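Side-chain contact in tyrosine--tRNA ligase (Archaeoglobus fulgidus, PDB 2CYB), which probably joins tyrosine to its cognate tRNA in two steps, activating the amino acid with ATP before passing it to the acceptor end: residues V37-S42 / L47-T52. Numbering follows the deposited sequence.
Sequences VGYEPS and LGHMMT. With TYR (tyrosine), chain C.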
loop_
_atom_site.group_PDB
_atom_site.type_symbol
_atom_site.label_atom_id
_atom_site.label_comp_id
_atom_site.label_asym_id
_atom_site.label_seq_id
_atom_site.Cartn_x
_atom_site.Cartn_y
_atom_site.Cartn_z
ATOM N N VAL A 37 11.706 5.800 -19.032
ATOM C CA VAL A 37 10.855 4.637 -19.178
ATOM C C VAL A 37 11.298 3.797 -17.999
ATOM O O VAL A 37 12.484 3.773 -17.643
ATOM C CB VAL A 37 11.091 3.817 -20.472
ATOM C CG1 VAL A 37 10.164 2.584 -20.452
ATOM C CG2 VAL A 37 10.788 4.656 -21.710
ATOM N N GLY A 38 10.343 3.133 -17.368
ATOM C CA GLY A 38 10.682 2.282 -16.249
ATOM C C GLY A 38 10.448 0.854 -16.667
ATOM O O GLY A 38 9.531 0.578 -17.441
ATOM N N TYR A 39 11.283 -0.054 -16.173
ATOM C CA TYR A 39 11.145 -1.469 -16.498
ATOM C C TYR A 39 11.275 -2.364 -15.272
ATOM O O TYR A 39 12.204 -2.204 -14.482
ATOM C CB TYR A 39 12.233 -1.918 -17.478
ATOM C CG TYR A 39 12.281 -1.186 -18.798
ATOM C CD1 TYR A 39 13.136 -0.093 -18.978
ATOM C CD2 TYR A 39 11.514 -1.612 -19.884
ATOM C CE1 TYR A 39 13.233 0.552 -20.210
ATOM C CE2 TYR A 39 11.603 -0.967 -21.126
ATOM C CZ TYR A 39 12.469 0.112 -21.276
ATOM O OH TYR A 39 12.579 0.755 -22.490
ATOM N N GLU A 40 10.354 -3.311 -15.117
ATOM C CA GLU A 40 10.474 -4.271 -14.017
ATOM C C GLU A 40 11.575 -5.195 -14.543
ATOM O O GLU A 40 11.466 -5.712 -15.650
ATOM C CB GLU A 40 9.200 -5.097 -13.848
ATOM C CG GLU A 40 7.967 -4.332 -13.446
ATOM C CD GLU A 40 6.783 -5.255 -13.209
ATOM O OE1 GLU A 40 5.635 -4.774 -13.248
ATOM O OE2 GLU A 40 7.004 -6.463 -12.978
ATOM N N PRO A 41 12.652 -5.408 -13.776
ATOM C CA PRO A 41 13.704 -6.296 -14.290
ATOM C C PRO A 41 13.125 -7.627 -14.782
ATOM O O PRO A 41 12.385 -8.294 -14.061
ATOM C CB PRO A 41 14.631 -6.457 -13.085
ATOM C CG PRO A 41 14.512 -5.119 -12.418
ATOM C CD PRO A 41 13.022 -4.858 -12.461
ATOM N N SER A 42 13.453 -7.995 -16.019
ATOM C CA SER A 42 12.956 -9.230 -16.619
ATOM C C SER A 42 14.085 -10.101 -17.145
ATOM O O SER A 42 14.997 -9.617 -17.814
ATOM C CB SER A 42 11.993 -8.909 -17.765
ATOM O OG SER A 42 11.606 -10.086 -18.456
ATOM N N LEU A 47 11.275 -7.952 -28.016
ATOM C CA LEU A 47 10.908 -6.866 -28.915
ATOM C C LEU A 47 10.045 -5.817 -28.238
ATOM O O LEU A 47 10.110 -4.639 -28.591
ATOM C CB LEU A 47 10.191 -7.410 -30.155
ATOM C CG LEU A 47 11.089 -8.204 -31.110
ATOM C CD1 LEU A 47 10.283 -8.676 -32.315
ATOM C CD2 LEU A 47 12.246 -7.331 -31.559
ATOM N N GLY A 48 9.240 -6.242 -27.267
ATOM C CA GLY A 48 8.389 -5.306 -26.555
ATOM C C GLY A 48 9.225 -4.239 -25.870
ATOM O O GLY A 48 8.885 -3.057 -25.910
ATOM N N HIS A 49 10.319 -4.658 -25.236
ATOM C CA HIS A 49 11.218 -3.728 -24.559
ATOM C C HIS A 49 11.860 -2.821 -25.593
ATOM O O HIS A 49 11.993 -1.615 -25.383
ATOM C CB HIS A 49 12.334 -4.481 -23.835
ATOM C CG HIS A 49 11.857 -5.330 -22.703
ATOM N ND1 HIS A 49 11.680 -4.842 -21.425
ATOM C CD2 HIS A 49 11.494 -6.632 -22.661
ATOM C CE1 HIS A 49 11.231 -5.809 -20.647
ATOM N NE2 HIS A 49 11.108 -6.907 -21.373
ATOM N N MET A 50 12.274 -3.420 -26.708
ATOM C CA MET A 50 12.924 -2.678 -27.782
ATOM C C MET A 50 12.011 -1.599 -28.362
ATOM O O MET A 50 12.480 -0.642 -28.971
ATOM C CB MET A 50 13.394 -3.646 -28.872
ATOM C CG MET A 50 14.476 -4.603 -28.386
ATOM S SD MET A 50 15.032 -5.824 -29.590
ATOM C CE MET A 50 14.313 -7.307 -28.933
ATOM N N MET A 51 10.711 -1.753 -28.153
ATOM C CA MET A 51 9.728 -0.783 -28.628
ATOM C C MET A 51 9.961 0.556 -27.917
ATOM O O MET A 51 10.090 1.608 -28.560
ATOM C CB MET A 51 8.320 -1.288 -28.310
ATOM C CG MET A 51 7.203 -0.310 -28.622
ATOM S SD MET A 51 6.997 -0.066 -30.388
ATOM C CE MET A 51 6.967 -1.709 -30.910
ATOM N N THR A 52 10.018 0.508 -26.589
ATOM C CA THR A 52 10.224 1.708 -25.791
ATOM C C THR A 52 11.683 2.133 -25.782
ATOM O O THR A 52 11.990 3.314 -25.619
ATOM C CB THR A 52 9.714 1.521 -24.335
ATOM O OG1 THR A 52 10.266 0.326 -23.768
ATOM C CG2 THR A 52 8.189 1.443 -24.313
HETATM N N TYR C . 4.623 -0.325 -15.069
HETATM C CA TYR C . 5.722 -0.545 -16.041
HETATM C C TYR C . 5.494 -1.821 -16.848
HETATM O O TYR C . 6.342 -2.127 -17.701
HETATM C CB TYR C . 7.057 -0.608 -15.293
HETATM C CG TYR C . 7.361 0.693 -14.589
HETATM C CD1 TYR C . 7.598 0.737 -13.215
HETATM C CD2 TYR C . 7.406 1.892 -15.312
HETATM C CE1 TYR C . 7.880 1.956 -12.573
HETATM C CE2 TYR C . 7.681 3.097 -14.691
HETATM C CZ TYR C . 7.920 3.127 -13.323
HETATM O OH TYR C . 8.213 4.328 -12.727
HETATM O OXT TYR C . 4.461 -2.488 -16.627
#
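Y39 reaches from the end of strand 34-39 to the first turns of helix 47-61, where its hydroxyl meets T52. The CB of Y39 points toward the helix. With CG anti to the carbonyl carbon (chi1 -58°), the ring runs on in that direction. Y39 CD2 comes first to H49, lying 3.6 Å from H49 ND1 and in the plane of the imidazole, at its edge. The two rings meet obliquely, their planes 38° apart. One step on, Y39 CE2 passes 3.2 Å from T52 OG1, which sits near the plane of the phenol ring, and Y39 CZ also lies against that oxygen. At the tip, Y39 OH and T52 OG1 share a 2.7 Å hydrogen bond that either hydroxyl could donate.

This is the strand-to-helix half of a beta-alpha-beta unit in the Rossmann-fold catalytic domain of a class I synthetase, and H49 is the last residue of its HIGH motif. G38, the residue before Y39, belongs to the tyrosine pocket, and its O lies 3.3 Å from CD2 of the bound tyrosine substrate, whereas the Y39 side chain is turned to the helix.

V37 CG1 sits over one face of the phenol, offset toward the rim, and also touches T52 OG1 at 4.0 Å. A phenylalanine at Y39 could keep much of this packing but would probably cost the buried T52 hydroxyl its partner on the strand, leaving H49 O as a possible acceptor for it. S42 CB approaches H49 NE2 at 4.2 Å, while S42 OG bonds to the backbone O of E44.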